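Local coordinates for periplasmic oligopeptide-binding protein (Burkholderia pseudomallei, PDB 3ZS6), which probably binds oligopeptides in the periplasm and delivers them to an ABC transport system for uptake into the cell, at residues R224-G229 with G250-P255; I231-S236 with G486-T491. One frame throughout, in Å; residues are numbered along the deposited sequence. Where two conformers were deposited one is given.

Interaction 1: residues R224-G229 with G250-P255; sequences RMYQAG and GKELRP
Tyr226, near the C-terminal end of helix 219-227, extends its ring toward Glu252 and, in the Glu252 conformer described, donates its phenol hydroxyl to the carboxylate, OH to OE1 being 2.7 Å. With CG anti to the backbone N (chi1 179°), the ring stands out from the helix, and together with the extended Glu252 side chain it bridges the 10.9 Å between the CA atoms of Tyr226 and Glu252. OE1 lies at the edge of the ring, near its plane, whereas the hydroxyl reaches OE1 from above the carboxylate plane, which is turned 71° from the ring. The tight part is the buried tyrosine: Phe249 packs against it edge to face, Lys482 makes a cation-pi contact, and Leu480 and Thr234 also touch it. Glu252 forms the looser, partly exposed side and was modelled in two conformers; in the same one, the other oxygen, OE2, is hydrogen-bonded to Ser483 OG. Within 250-255, Arg254 NE bonds to the backbone O of Glu252 at 3.2 Å, well bent at 137°. The contact thus joins helix 219-227 to the 3-10 turn that leads from helix 242-249 into strand 253-258, within a solute-binding protein of family 5.

Interaction 2: residues I231-S236 with G486-T491; sequences IDYTYS and GGYTLT
Tyr233 and Tyr488 meet where two irregular loops of the periplasmic binding protein fold, 250 residues apart in sequence, run close together: one joins helix 219-227 to helix 242-249, the other follows strand 485-486. The side chains cross at about a right angle, and their ring planes are inclined at 64° with centroids 6.0 Å apart, an oblique pair. The phenol end of Tyr233 does the touching. Its OH comes to 3.5 Å from Tyr488 CE2, reaching that ring at its edge and near its plane. Tyr233 CE2 adds an apolar contact to the same Tyr488 CE2 at 3.8 Å.

Both side chains place CG anti to the backbone N, yet they set out differently: Tyr488 starts toward the other loop, whereas Tyr233 leaves its backbone to one side and only its far end comes near. The nearest CA atoms of the two loops, those of Tyr233 and Tyr488, are 10.6 Å apart. Tyr233 is buried, with Arg9 in a cation-pi contact and Met502 beside it, while Arg497 touches both tyrosines. Tyr488 is partly exposed; its hydroxyl is hydrogen-bonded to Arg479 NH1 rather than to Tyr233, and the backbone O binds a glycerol, probably from the crystallisation liquor.

Each loop also contains a side-chain hydrogen bond of its own. In 486-491, Thr491 N makes a weak, nearly straight bond to Thr489 OG1, at 3.3 Å and 168°, and this oxygen is also bonded to Ala44 O. In 231-236 the bond is shorter: Thr234 OG1 donates to Ser236 O at 2.7 Å, in the carbonyl plane and on a lone pair, while also accepting from Leu480 N.

Overall arrangement
Interactions 1 and 2 lie about 10 Å apart between centres, on the same side of the chain's centre, and their segments alternate along the sequence. Each joins a buried tyrosine to a partly exposed residue, but interaction 1 is polar, a phenol bonded to a carboxylate, whereas interaction 2 is close packing of two tyrosine side chains, the hydroxyl of one against the ring edge of the other. Interaction 1 is the more peripheral, centred about 24 Å from the centre of the chain against about 18 Å. The two are packed directly together: Tyr226 CD2 rests 3.5 Å from Thr234 CG2, and Arg254 CB lies 3.5 Å from Tyr488 CE1. Residues 479-482 supply partners to both.

Interaction 1: residues R224-G229 with G250-P255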
loop_
_atom_site.group_PDB
_atom_site.type_symbol
_atom_site.label_atom_id
_atom_site.label_comp_id
_atom_site.label_asym_id
_atom_site.label_seq_id
_atom_site.Cartn_x
_atom_site.Cartn_y
_atom_site.Cartn_z
ATOM N N ARG A 224 -17.050 5.327 18.088
ATOM C CA ARG A 224 -17.415 5.932 19.359
ATOM C C ARG A 224 -16.640 7.221 19.590
ATOM O O ARG A 224 -17.204 8.232 20.002
ATOM C CB ARG A 224 -17.126 4.968 20.508
ATOM C CG ARG A 224 -18.016 3.743 20.569
ATOM C CD ARG A 224 -17.729 2.959 21.853
ATOM N NE ARG A 224 -18.550 1.760 21.987
ATOM C CZ ARG A 224 -18.608 1.020 23.093
ATOM N NH1 ARG A 224 -17.894 1.361 24.159
ATOM N NH2 ARG A 224 -19.381 -0.058 23.136
ATOM N N MET A 225 -15.339 7.180 19.332
ATOM C CA MET A 225 -14.508 8.359 19.530
ATOM C C MET A 225 -14.859 9.469 18.543
ATOM O O MET A 225 -14.789 10.650 18.873
ATOM C CB MET A 225 -13.024 7.991 19.420
ATOM C CG MET A 225 -12.490 7.245 20.638
ATOM S SD MET A 225 -10.817 6.604 20.398
ATOM C CE MET A 225 -11.116 5.313 19.214
ATOM N N TYR A 226 -15.220 9.089 17.322
ATOM C CA TYR A 226 -15.599 10.071 16.323
ATOM C C TYR A 226 -16.869 10.763 16.803
ATOM O O TYR A 226 -16.956 11.995 16.819
ATOM C CB TYR A 226 -15.827 9.384 14.980
ATOM C CG TYR A 226 -16.263 10.296 13.857
ATOM C CD1 TYR A 226 -17.599 10.616 13.682
ATOM C CD2 TYR A 226 -15.336 10.815 12.954
ATOM C CE1 TYR A 226 -18.013 11.450 12.644
ATOM C CE2 TYR A 226 -15.734 11.645 11.912
ATOM C CZ TYR A 226 -17.075 11.960 11.768
ATOM O OH TYR A 226 -17.487 12.764 10.739
ATOM N N GLN A 227 -17.837 9.955 17.227
ATOM C CA GLN A 227 -19.114 10.464 17.716
ATOM C C GLN A 227 -18.924 11.419 18.900
ATOM O O GLN A 227 -19.635 12.413 19.020
ATOM C CB GLN A 227 -20.036 9.299 18.090
ATOM C CG GLN A 227 -21.456 9.689 18.459
ATOM C CD GLN A 227 -22.365 8.475 18.639
ATOM O OE1 GLN A 227 -21.959 7.334 18.395
ATOM N NE2 GLN A 227 -23.602 8.720 19.067
ATOM N N ALA A 228 -17.948 11.130 19.759
ATOM C CA ALA A 228 -17.681 11.970 20.927
ATOM C C ALA A 228 -16.851 13.195 20.571
ATOM O O ALA A 228 -16.594 14.046 21.415
ATOM C CB ALA A 228 -16.986 11.165 22.013
ATOM N N GLY A 229 -16.410 13.281 19.322
ATOM C CA GLY A 229 -15.600 14.410 18.900
ATOM C C GLY A 229 -14.129 14.303 19.276
ATOM O O GLY A 229 -13.417 15.304 19.288
ATOM N N GLY A 250 -24.713 11.117 7.616
ATOM C CA GLY A 250 -24.957 11.624 6.281
ATOM C C GLY A 250 -23.707 11.793 5.436
ATOM O O GLY A 250 -22.951 10.842 5.232
ATOM N N LYS A 251 -23.491 13.014 4.959
ATOM C CA LYS A 251 -22.417 13.303 4.018
ATOM C C LYS A 251 -21.024 13.304 4.642
ATOM O O LYS A 251 -20.029 13.371 3.927
ATOM C CB LYS A 251 -22.688 14.622 3.270
ATOM C CG LYS A 251 -23.921 14.567 2.352
ATOM C CD LYS A 251 -24.132 15.901 1.624
ATOM C CE LYS A 251 -25.564 16.068 1.114
ATOM N NZ LYS A 251 -25.809 17.461 0.609
ATOM N N GLU A 252 -20.944 13.249 5.967
ATOM C CA GLU A 252 -19.650 13.024 6.614
ATOM C C GLU A 252 -19.089 11.658 6.204
ATOM O O GLU A 252 -17.872 11.426 6.230
ATOM C CB GLU A 252 -19.764 13.141 8.141
ATOM C CG GLU A 252 -20.226 14.524 8.596
ATOM C CD GLU A 252 -20.272 14.684 10.102
ATOM O OE1 GLU A 252 -20.002 13.695 10.818
ATOM O OE2 GLU A 252 -20.576 15.805 10.569
ATOM N N LEU A 253 -19.981 10.754 5.817
ATOM C CA LEU A 253 -19.554 9.449 5.310
ATOM C C LEU A 253 -19.081 9.661 3.876
ATOM O O LEU A 253 -19.896 9.857 2.975
ATOM C CB LEU A 253 -20.711 8.438 5.368
ATOM C CG LEU A 253 -20.517 7.059 4.715
ATOM C CD1 LEU A 253 -19.144 6.526 4.987
ATOM C CD2 LEU A 253 -21.574 6.060 5.193
ATOM N N ARG A 254 -17.763 9.660 3.675
ATOM C CA ARG A 254 -17.193 9.950 2.364
ATOM C C ARG A 254 -17.044 8.652 1.578
ATOM O O ARG A 254 -16.230 7.796 1.924
ATOM C CB ARG A 254 -15.845 10.655 2.504
ATOM C CG ARG A 254 -15.816 11.757 3.562
ATOM C CD ARG A 254 -16.820 12.893 3.264
ATOM N NE ARG A 254 -16.828 13.850 4.366
ATOM C CZ ARG A 254 -16.458 15.124 4.274
ATOM N NH1 ARG A 254 -16.071 15.637 3.106
ATOM N NH2 ARG A 254 -16.485 15.888 5.356
ATOM N N PRO A 255 -17.837 8.503 0.513
ATOM C CA PRO A 255 -17.974 7.217 -0.171
ATOM C C PRO A 255 -17.059 7.079 -1.380
ATOM O O PRO A 255 -16.606 8.083 -1.936
ATOM C CB PRO A 255 -19.410 7.272 -0.667
ATOM C CG PRO A 255 -19.570 8.727 -1.062
ATOM C CD PRO A 255 -18.736 9.521 -0.060
#

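Interaction 2: residues I231-S236 with G486-T491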
loop_
_atom_site.group_PDB
_atom_site.type_symbol
_atom_site.label_atom_id
_atom_site.label_comp_id
_atom_site.label_asym_id
_atom_site.label_seq_id
_atom_site.Cartn_x
_atom_site.Cartn_y
_atom_site.Cartn_z
ATOM N N ILE A 231 -12.101 12.354 17.509
ATOM C CA ILE A 231 -11.447 12.103 16.228
ATOM C C ILE A 231 -12.174 12.889 15.143
ATOM O O ILE A 231 -13.391 13.011 15.194
ATOM C CB ILE A 231 -11.516 10.602 15.881
ATOM C CG1 ILE A 231 -10.707 9.790 16.889
ATOM C CG2 ILE A 231 -11.020 10.350 14.462
ATOM C CD1 ILE A 231 -10.860 8.289 16.724
ATOM N N ASP A 232 -11.450 13.418 14.162
ATOM C CA ASP A 232 -12.106 14.186 13.099
ATOM C C ASP A 232 -12.198 13.407 11.791
ATOM O O ASP A 232 -12.895 13.825 10.861
ATOM C CB ASP A 232 -11.348 15.487 12.810
ATOM C CG ASP A 232 -11.090 16.307 14.057
ATOM O OD1 ASP A 232 -12.064 16.808 14.652
ATOM O OD2 ASP A 232 -9.906 16.463 14.425
ATOM N N TYR A 233 -11.490 12.281 11.729
ATOM C CA TYR A 233 -11.145 11.645 10.462
ATOM C C TYR A 233 -10.829 10.183 10.769
ATOM O O TYR A 233 -9.768 9.888 11.312
ATOM C CB TYR A 233 -9.897 12.359 9.922
ATOM C CG TYR A 233 -9.433 12.043 8.511
ATOM C CD1 TYR A 233 -8.889 10.801 8.191
ATOM C CD2 TYR A 233 -9.490 13.014 7.507
ATOM C CE1 TYR A 233 -8.432 10.523 6.903
ATOM C CE2 TYR A 233 -9.036 12.748 6.216
ATOM C CZ TYR A 233 -8.513 11.500 5.921
ATOM O OH TYR A 233 -8.067 11.223 4.649
ATOM N N THR A 234 -11.745 9.272 10.443
ATOM C CA THR A 234 -11.525 7.860 10.744
ATOM C C THR A 234 -10.777 7.162 9.620
ATOM O O THR A 234 -10.664 7.679 8.513
ATOM C CB THR A 234 -12.851 7.080 10.974
ATOM O OG1 THR A 234 -13.530 6.892 9.722
ATOM C CG2 THR A 234 -13.761 7.806 11.965
ATOM N N TYR A 235 -10.301 5.957 9.903
ATOM C CA TYR A 235 -9.660 5.144 8.883
ATOM C C TYR A 235 -10.703 4.582 7.911
ATOM O O TYR A 235 -10.569 4.701 6.689
ATOM C CB TYR A 235 -8.878 4.011 9.538
ATOM C CG TYR A 235 -8.408 2.963 8.558
ATOM C CD1 TYR A 235 -7.466 3.272 7.583
ATOM C CD2 TYR A 235 -8.904 1.663 8.611
ATOM C CE1 TYR A 235 -7.030 2.317 6.678
ATOM C CE2 TYR A 235 -8.469 0.695 7.718
ATOM C CZ TYR A 235 -7.533 1.028 6.757
ATOM O OH TYR A 235 -7.109 0.071 5.866
ATOM N N SER A 236 -11.758 3.992 8.462
ATOM C CA SER A 236 -12.826 3.399 7.666
ATOM C C SER A 236 -14.155 3.495 8.419
ATOM O O SER A 236 -14.372 4.421 9.191
ATOM C CB SER A 236 -12.488 1.938 7.358
ATOM O OG SER A 236 -13.518 1.304 6.624
ATOM N N GLY A 486 -12.356 20.769 5.660
ATOM C CA GLY A 486 -12.428 21.165 4.256
ATOM C C GLY A 486 -11.292 20.609 3.407
ATOM O O GLY A 486 -10.247 20.198 3.933
ATOM N N GLY A 487 -11.496 20.591 2.091
ATOM C CA GLY A 487 -10.478 20.139 1.154
ATOM C C GLY A 487 -10.533 18.670 0.730
ATOM O O GLY A 487 -9.791 18.252 -0.161
ATOM N N TYR A 488 -11.390 17.880 1.368
ATOM C CA TYR A 488 -11.486 16.450 1.053
ATOM C C TYR A 488 -12.157 16.266 -0.307
ATOM O O TYR A 488 -13.182 16.889 -0.578
ATOM C CB TYR A 488 -12.293 15.714 2.137
ATOM C CG TYR A 488 -12.118 14.201 2.154
ATOM C CD1 TYR A 488 -12.917 13.372 1.360
ATOM C CD2 TYR A 488 -11.158 13.603 2.968
ATOM C CE1 TYR A 488 -12.763 11.989 1.376
ATOM C CE2 TYR A 488 -10.987 12.218 2.985
ATOM C CZ TYR A 488 -11.792 11.417 2.190
ATOM O OH TYR A 488 -11.629 10.052 2.215
ATOM N N THR A 489 -11.584 15.424 -1.165
ATOM C CA THR A 489 -12.216 15.123 -2.452
ATOM C C THR A 489 -12.504 13.633 -2.570
ATOM O O THR A 489 -12.004 12.828 -1.780
ATOM C CB THR A 489 -11.344 15.533 -3.657
ATOM O OG1 THR A 489 -10.368 14.512 -3.907
ATOM C CG2 THR A 489 -10.650 16.881 -3.407
ATOM N N LEU A 490 -13.307 13.264 -3.561
ATOM C CA LEU A 490 -13.661 11.860 -3.742
ATOM C C LEU A 490 -12.913 11.253 -4.923
ATOM O O LEU A 490 -13.299 10.204 -5.437
ATOM C CB LEU A 490 -15.176 11.708 -3.928
ATOM C CG LEU A 490 -16.046 12.312 -2.816
ATOM C CD1 LEU A 490 -17.535 12.116 -3.115
ATOM C CD2 LEU A 490 -15.681 11.736 -1.450
ATOM N N THR A 491 -11.838 11.909 -5.349
ATOM C CA THR A 491 -11.116 11.464 -6.539
ATOM C C THR A 491 -9.681 10.982 -6.265
ATOM O O THR A 491 -8.963 10.610 -7.190
ATOM C CB THR A 491 -11.091 12.567 -7.606
ATOM O OG1 THR A 491 -10.370 13.695 -7.100
ATOM C CG2 THR A 491 -12.516 12.996 -7.960
#